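Local structure of Ice-binding protein (Flavobacteriaceae bacterium, 5UYT) at residues A168-I173 / S187-I192; G231-A236 / G407-F412; G250-F255 / G262-N267. The protein probably binds ice crystals and checks their growth as a bacterial antifreeze protein built from right-handed beta-solenoid domains. All coordinates share one frame; numbering follows the deposited sequence.

Interaction 1: A168-I173 / S187-I192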
# COMPACT_ATOMS: atom_id res chain seq x y z
N ALA A 168 4.73 -22.52 -9.58
CA ALA A 168 4.07 -23.65 -10.22
C ALA A 168 4.68 -23.81 -11.60
O ALA A 168 4.64 -22.88 -12.40
CB ALA A 168 2.57 -23.41 -10.32
N ASN A 169 5.25 -24.99 -11.88
CA ASN A 169 5.86 -25.25 -13.16
C ASN A 169 4.87 -25.91 -14.10
O ASN A 169 4.42 -27.04 -13.83
CB ASN A 169 7.07 -26.18 -13.00
CG ASN A 169 7.92 -26.25 -14.25
OD1 ASN A 169 8.12 -25.24 -14.93
ND2 ASN A 169 8.44 -27.44 -14.57
N ASN A 170 4.56 -25.22 -15.19
CA ASN A 170 3.62 -25.72 -16.20
C ASN A 170 2.32 -26.18 -15.57
O ASN A 170 1.79 -27.24 -15.89
CB ASN A 170 4.25 -26.83 -17.05
CG ASN A 170 5.48 -26.36 -17.78
OD1 ASN A 170 6.49 -27.02 -17.77
ND2 ASN A 170 5.40 -25.18 -18.39
N ALA A 171 1.81 -25.34 -14.65
CA ALA A 171 0.53 -25.58 -13.99
C ALA A 171 -0.13 -24.28 -13.54
O ALA A 171 0.53 -23.24 -13.46
CB ALA A 171 0.70 -26.49 -12.78
N ALA A 172 -1.43 -24.35 -13.26
CA ALA A 172 -2.19 -23.18 -12.78
C ALA A 172 -2.06 -23.01 -11.26
O ALA A 172 -1.58 -23.91 -10.55
CB ALA A 172 -3.67 -23.31 -13.19
N ILE A 173 -2.44 -21.83 -10.79
CA ILE A 173 -2.53 -21.54 -9.37
C ILE A 173 -3.92 -21.01 -9.07
O ILE A 173 -4.41 -20.11 -9.76
CB ILE A 173 -1.47 -20.49 -8.93
CG1 ILE A 173 -0.06 -20.97 -9.32
CG2 ILE A 173 -1.58 -20.22 -7.41
CD1 ILE A 173 1.04 -19.95 -9.03
N SER A 187 3.79 -18.58 -11.91
CA SER A 187 3.71 -19.76 -12.81
C SER A 187 4.60 -19.61 -14.05
O SER A 187 4.61 -18.55 -14.69
CB SER A 187 2.27 -20.02 -13.26
OG SER A 187 2.22 -21.07 -14.26
N THR A 188 5.31 -20.68 -14.41
CA THR A 188 6.15 -20.71 -15.62
C THR A 188 5.33 -20.88 -16.90
O THR A 188 5.86 -20.72 -17.99
CB THR A 188 7.19 -21.84 -15.58
OG1 THR A 188 6.51 -23.08 -15.41
CG2 THR A 188 8.15 -21.64 -14.42
N THR A 189 4.06 -21.28 -16.75
CA THR A 189 2.95 -21.08 -17.71
C THR A 189 1.75 -21.80 -17.09
O THR A 189 1.89 -22.92 -16.56
CB THR A 189 3.15 -21.46 -19.25
OG1 THR A 189 2.29 -22.53 -19.65
CG2 THR A 189 4.56 -21.69 -19.69
N GLY A 190 0.60 -21.14 -17.13
CA GLY A 190 -0.63 -21.58 -16.48
C GLY A 190 -1.41 -20.39 -15.95
O GLY A 190 -0.82 -19.36 -15.59
N ALA A 191 -2.74 -20.52 -15.85
CA ALA A 191 -3.59 -19.42 -15.35
C ALA A 191 -3.40 -19.16 -13.85
O ALA A 191 -2.96 -20.04 -13.10
CB ALA A 191 -5.05 -19.70 -15.66
N ILE A 192 -3.70 -17.93 -13.41
CA ILE A 192 -3.76 -17.64 -11.97
C ILE A 192 -5.17 -17.13 -11.67
O ILE A 192 -5.62 -16.17 -12.29
CB ILE A 192 -2.69 -16.59 -11.56
CG1 ILE A 192 -1.28 -17.16 -11.81
CG2 ILE A 192 -2.89 -16.17 -10.09
CD1 ILE A 192 -0.14 -16.16 -11.68

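Interaction 2: G231-A236 / G407-F412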
# COMPACT_ATOMS: atom_id res chain seq x y z
N GLY A 231 -10.27 32.86 -0.66
CA GLY A 231 -11.64 32.49 -0.30
C GLY A 231 -11.84 32.56 1.20
O GLY A 231 -10.89 32.37 1.97
N ALA A 232 -13.09 32.78 1.62
CA ALA A 232 -13.40 32.94 3.04
C ALA A 232 -13.03 31.68 3.81
O ALA A 232 -13.21 30.58 3.31
CB ALA A 232 -14.88 33.22 3.22
N LEU A 233 -12.53 31.85 5.04
CA LEU A 233 -12.30 30.69 5.91
C LEU A 233 -13.25 30.86 7.08
O LEU A 233 -13.15 31.86 7.79
CB LEU A 233 -10.82 30.63 6.34
CG LEU A 233 -10.43 29.71 7.49
CD1 LEU A 233 -10.84 28.26 7.22
CD2 LEU A 233 -8.93 29.84 7.78
N THR A 234 -14.18 29.91 7.27
CA THR A 234 -15.22 30.08 8.29
C THR A 234 -15.29 28.84 9.14
O THR A 234 -15.50 27.74 8.61
CB THR A 234 -16.59 30.28 7.66
OG1 THR A 234 -16.53 31.43 6.80
CG2 THR A 234 -17.62 30.63 8.78
N ASN A 235 -15.11 28.99 10.44
CA ASN A 235 -15.37 27.90 11.36
C ASN A 235 -16.71 28.08 12.08
O ASN A 235 -17.11 29.21 12.37
CB ASN A 235 -14.28 27.79 12.44
CG ASN A 235 -14.55 26.66 13.44
OD1 ASN A 235 -14.46 25.44 13.10
ND2 ASN A 235 -14.95 27.03 14.67
N ALA A 236 -17.38 26.97 12.34
CA ALA A 236 -18.55 26.95 13.25
C ALA A 236 -18.36 25.86 14.28
O ALA A 236 -17.59 24.91 14.05
CB ALA A 236 -19.83 26.68 12.48
N GLY A 407 -10.23 28.69 -3.10
CA GLY A 407 -11.44 28.07 -2.67
C GLY A 407 -11.68 28.40 -1.23
O GLY A 407 -10.76 28.40 -0.41
N GLY A 408 -12.94 28.65 -0.93
CA GLY A 408 -13.33 28.87 0.46
C GLY A 408 -13.22 27.60 1.27
O GLY A 408 -13.19 26.48 0.73
N ILE A 409 -13.14 27.77 2.59
CA ILE A 409 -12.99 26.62 3.49
C ILE A 409 -13.97 26.80 4.64
O ILE A 409 -14.00 27.88 5.27
CB ILE A 409 -11.55 26.50 4.09
CG1 ILE A 409 -10.48 26.33 2.99
CG2 ILE A 409 -11.46 25.35 5.10
CD1 ILE A 409 -9.06 26.31 3.58
N SER A 410 -14.75 25.76 4.92
CA SER A 410 -15.73 25.80 6.00
C SER A 410 -15.44 24.63 6.90
O SER A 410 -15.36 23.49 6.41
CB SER A 410 -17.16 25.71 5.47
OG SER A 410 -17.39 26.73 4.50
N THR A 411 -15.28 24.89 8.20
CA THR A 411 -14.98 23.83 9.15
C THR A 411 -16.07 23.81 10.22
O THR A 411 -16.66 24.88 10.54
CB THR A 411 -13.58 24.02 9.82
OG1 THR A 411 -13.55 25.27 10.54
CG2 THR A 411 -12.48 24.08 8.71
N PHE A 412 -16.30 22.62 10.78
CA PHE A 412 -17.38 22.43 11.74
C PHE A 412 -16.87 21.55 12.90
O PHE A 412 -16.72 20.34 12.73
CB PHE A 412 -18.58 21.75 11.04
CG PHE A 412 -19.20 22.59 9.96
CD1 PHE A 412 -20.23 23.49 10.25
CD2 PHE A 412 -18.76 22.49 8.65
CE1 PHE A 412 -20.81 24.29 9.25
CE2 PHE A 412 -19.32 23.30 7.66
CZ PHE A 412 -20.36 24.20 7.95
O HOH W 1 -15.99 29.79 4.07
O HOH W 2 -18.23 26.73 8.88

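Interaction 3: G250-F255 / G262-N267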
# COMPACT_ATOMS: atom_id res chain seq x y z
N GLY A 250 -10.07 37.50 1.50
CA GLY A 250 -11.33 37.36 2.23
C GLY A 250 -11.09 37.46 3.74
O GLY A 250 -10.13 38.11 4.17
N LEU A 251 -12.00 36.91 4.52
CA LEU A 251 -11.95 37.00 5.98
C LEU A 251 -11.91 35.63 6.63
O LEU A 251 -12.49 34.67 6.12
CB LEU A 251 -13.19 37.73 6.49
CG LEU A 251 -13.29 39.17 5.97
CD1 LEU A 251 -14.63 39.79 6.34
CD2 LEU A 251 -12.13 40.00 6.51
N THR A 252 -11.23 35.54 7.77
CA THR A 252 -11.27 34.34 8.60
C THR A 252 -12.16 34.63 9.80
O THR A 252 -11.92 35.60 10.52
CB THR A 252 -9.84 33.95 9.04
OG1 THR A 252 -9.07 33.62 7.87
CG2 THR A 252 -9.90 32.74 9.98
N THR A 253 -13.22 33.84 10.00
CA THR A 253 -14.10 34.05 11.19
C THR A 253 -14.42 32.72 11.83
O THR A 253 -14.20 31.66 11.22
CB THR A 253 -15.46 34.74 10.83
OG1 THR A 253 -16.23 33.85 9.99
CG2 THR A 253 -15.23 36.06 10.10
N GLY A 254 -14.95 32.75 13.04
CA GLY A 254 -15.44 31.55 13.69
C GLY A 254 -14.43 30.78 14.53
O GLY A 254 -14.83 29.90 15.30
N PHE A 255 -13.13 31.06 14.36
CA PHE A 255 -12.12 30.43 15.22
C PHE A 255 -11.95 31.24 16.51
O PHE A 255 -11.83 32.46 16.47
CB PHE A 255 -10.77 30.34 14.51
CG PHE A 255 -10.78 29.39 13.35
CD1 PHE A 255 -10.46 28.06 13.55
CD2 PHE A 255 -11.19 29.81 12.09
CE1 PHE A 255 -10.53 27.12 12.50
CE2 PHE A 255 -11.24 28.90 11.02
CZ PHE A 255 -10.91 27.54 11.23
N GLY A 262 -1.56 28.88 18.34
CA GLY A 262 -1.14 29.42 17.04
C GLY A 262 -1.83 30.76 16.83
O GLY A 262 -2.46 31.29 17.75
N THR A 263 -1.66 31.34 15.64
CA THR A 263 -2.23 32.66 15.36
C THR A 263 -3.36 32.57 14.37
O THR A 263 -3.19 31.96 13.30
CB THR A 263 -1.14 33.59 14.79
OG1 THR A 263 -0.13 33.75 15.80
CG2 THR A 263 -1.72 35.00 14.45
N ILE A 264 -4.49 33.21 14.70
CA ILE A 264 -5.58 33.36 13.71
C ILE A 264 -5.30 34.64 12.94
O ILE A 264 -5.17 35.73 13.57
CB ILE A 264 -6.95 33.51 14.39
CG1 ILE A 264 -7.31 32.24 15.20
CG2 ILE A 264 -8.06 33.88 13.39
CD1 ILE A 264 -8.39 32.51 16.27
N HIS A 265 -5.18 34.55 11.62
CA HIS A 265 -5.00 35.72 10.78
C HIS A 265 -6.39 36.10 10.31
O HIS A 265 -6.91 35.49 9.36
CB HIS A 265 -4.04 35.40 9.63
CG HIS A 265 -2.70 34.91 10.10
ND1 HIS A 265 -1.58 35.72 10.12
CD2 HIS A 265 -2.32 33.72 10.61
CE1 HIS A 265 -0.56 35.03 10.60
NE2 HIS A 265 -0.98 33.81 10.91
N SER A 266 -7.02 37.06 11.00
CA SER A 266 -8.46 37.39 10.73
C SER A 266 -8.67 37.97 9.33
O SER A 266 -9.75 37.89 8.76
CB SER A 266 -8.99 38.41 11.74
OG SER A 266 -9.03 37.77 13.01
N ASN A 267 -7.63 38.61 8.81
CA ASN A 267 -7.66 39.01 7.41
C ASN A 267 -6.27 38.85 6.82
O ASN A 267 -5.33 38.51 7.55
CB ASN A 267 -8.13 40.43 7.28
CG ASN A 267 -7.75 41.23 8.45
OD1 ASN A 267 -6.57 41.56 8.61
ND2 ASN A 267 -8.70 41.45 9.35
O HOH W 3 -7.55 35.78 6.76

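Interaction 1: A168-I173 / S187-I192
Thr188 reaches across to both asparagines of 168-173 with its hydroxyl and gives the contact its tightest spot. With OG1 between the backbone N and the carbonyl carbon (chi1 58°), Thr188 OG1 donates to Asn169 OD1 at 2.7 Å, the donor somewhat out of the amide plane, and accepts the backbone N-H of Asn170, whose N lies 2.9 Å from that same OG1. Asn169 ND2 is taken by Glu151, so both ends of that amide are held and its rotation is fixed. Just before it, Thr188 N bonds to Ala168 O, and on the inner side of the turn Ser187 OG donates to Ala171 O at 2.9 Å. These are equivalent corners of neighbouring coils in a right-handed beta-helix: each segment leaves one parallel strand, turns, and enters the strand of another face. Beyond the turn Gly190, without a side chain, lets its CA come within 4.3 Å of Ala172 CA, and Ile173 N bonds to Ala191 O at 3.0 Å. Ile173 and Ile192 share nearly the same side-chain shape and lie one above the other on the inner face, Ile173 CB 4.4 Å from Ile192 CG1. The outer side is looser: Asn170 is exposed, and its ND2 comes no nearer than 3.8 Å to the methyl Thr189 CG2, while the Ala171 methyl turns away from 187-192.

Interaction 2: G231-A236 / G407-F412
Thr411 meets Asn235 on the inner face of two parallel strands, and its hydroxyl is the one side-chain hydrogen-bond donor between them. Thr411 OG1 sits between its own backbone N and carbonyl carbon (chi1 60°), which aims it across to Asn235 OD1 at 2.7 Å; the donor lies in the carbonyl plane, on a lone pair. The two side chains cross at about a right angle. OD1 also receives the hydroxyl of Thr239, and Asn235 ND2 gives a hydrogen bond to Gly254 O, so the buried amide is gripped at both ends and its orientation is set. Behind it, the ring of Phe255 packs on both Asn235 and Thr411.

Ile409 fills the same face two residues earlier in its strand. It runs side by side with Leu233, pointing the same way, and Ile409 CG2 touches Leu233 CD1 at 3.7 Å; Ile226 and Val390 of other strands close in around it. Ala236, partly exposed, lies on the other face, where its CB packs 3.9 Å from CD1 of the exposed Phe412. A water on that side donates to both Thr234 O and Thr411 O and lies over one face of the Phe412 ring, toward its rim. A second water donates to Ala232 O.

The backbones are zipped by four bonds, each at 2.9 Å: Ile409 N to Ala232 O, Thr234 N to Ile409 O, Thr411 N to Thr234 O and Ala236 N to Thr411 O. The strand axes approach to 4.7 Å and their directions differ by 12°. Parallel, in-register pairing of strands from successive coils, here far apart in sequence, is characteristic of the right-handed beta-solenoid.

Interaction 3: G250-F255 / G262-N267
The contact lies at the end of a beta-solenoid, where the outermost strand of one face, 252-253, faces a short, weakly bonded strand of the next face, about 264-265; the touching parts, 250-255 and 264-267, run at 158° to each other end to end. Thr252 and Ile264 carry much of it. The backbone N of Thr252 donates to Ser266 O at 2.9 Å with a nearly straight N-H (174°), although the donor stands well above the carbonyl plane rather than on a lone pair. Thr252 OG1, anti to the carbonyl carbon (chi1 -64°), donates to a water 2.9 Å away, and that water donates in turn to His265 O, its oxygen 2.7 Å from that carbonyl oxygen. The other branch of Thr252, CG2, meets Ile264 CG2 at 4.0 Å. Farther along, Ile264 CD1 presses against Phe255 CB at 3.7 Å and lies 3.4 Å from Phe255 O, while the Phe255 ring leads off toward Leu233 and Asn235. Leu251 CD2 comes 4.1 Å from Asn267 CB. The His265 ring turns away, held by Asp269 at ND1 and Asp244 at NE2. With the Thr252 N-H bond to Ser266 O, a water shared with His265 O and a small apolar patch, mixed packing joins the two faces.

In the fold
Following the chain from its N terminus, interaction 1 comes first: it closes a short loop by setting the corner after strand 165-168 against the corner after strand 180-187, both in the first ice-binding-like region. Interaction 2 opens and closes only in the second such region, bringing strand 233-236 back against strand 409-412 after 170 intervening residues. Interaction 3 is a short closure wholly within that long excursion, joining strand 252-253 to the weak strand 264-265 of the next face. Interactions 2 and 3 have centres about 10 Å apart and share a sheet, since strand 233-236 lies between 409-412 and 252-253. Interaction 1 is separate, on the other side of the chain's centre, its centre about 56 Å from that of interaction 2.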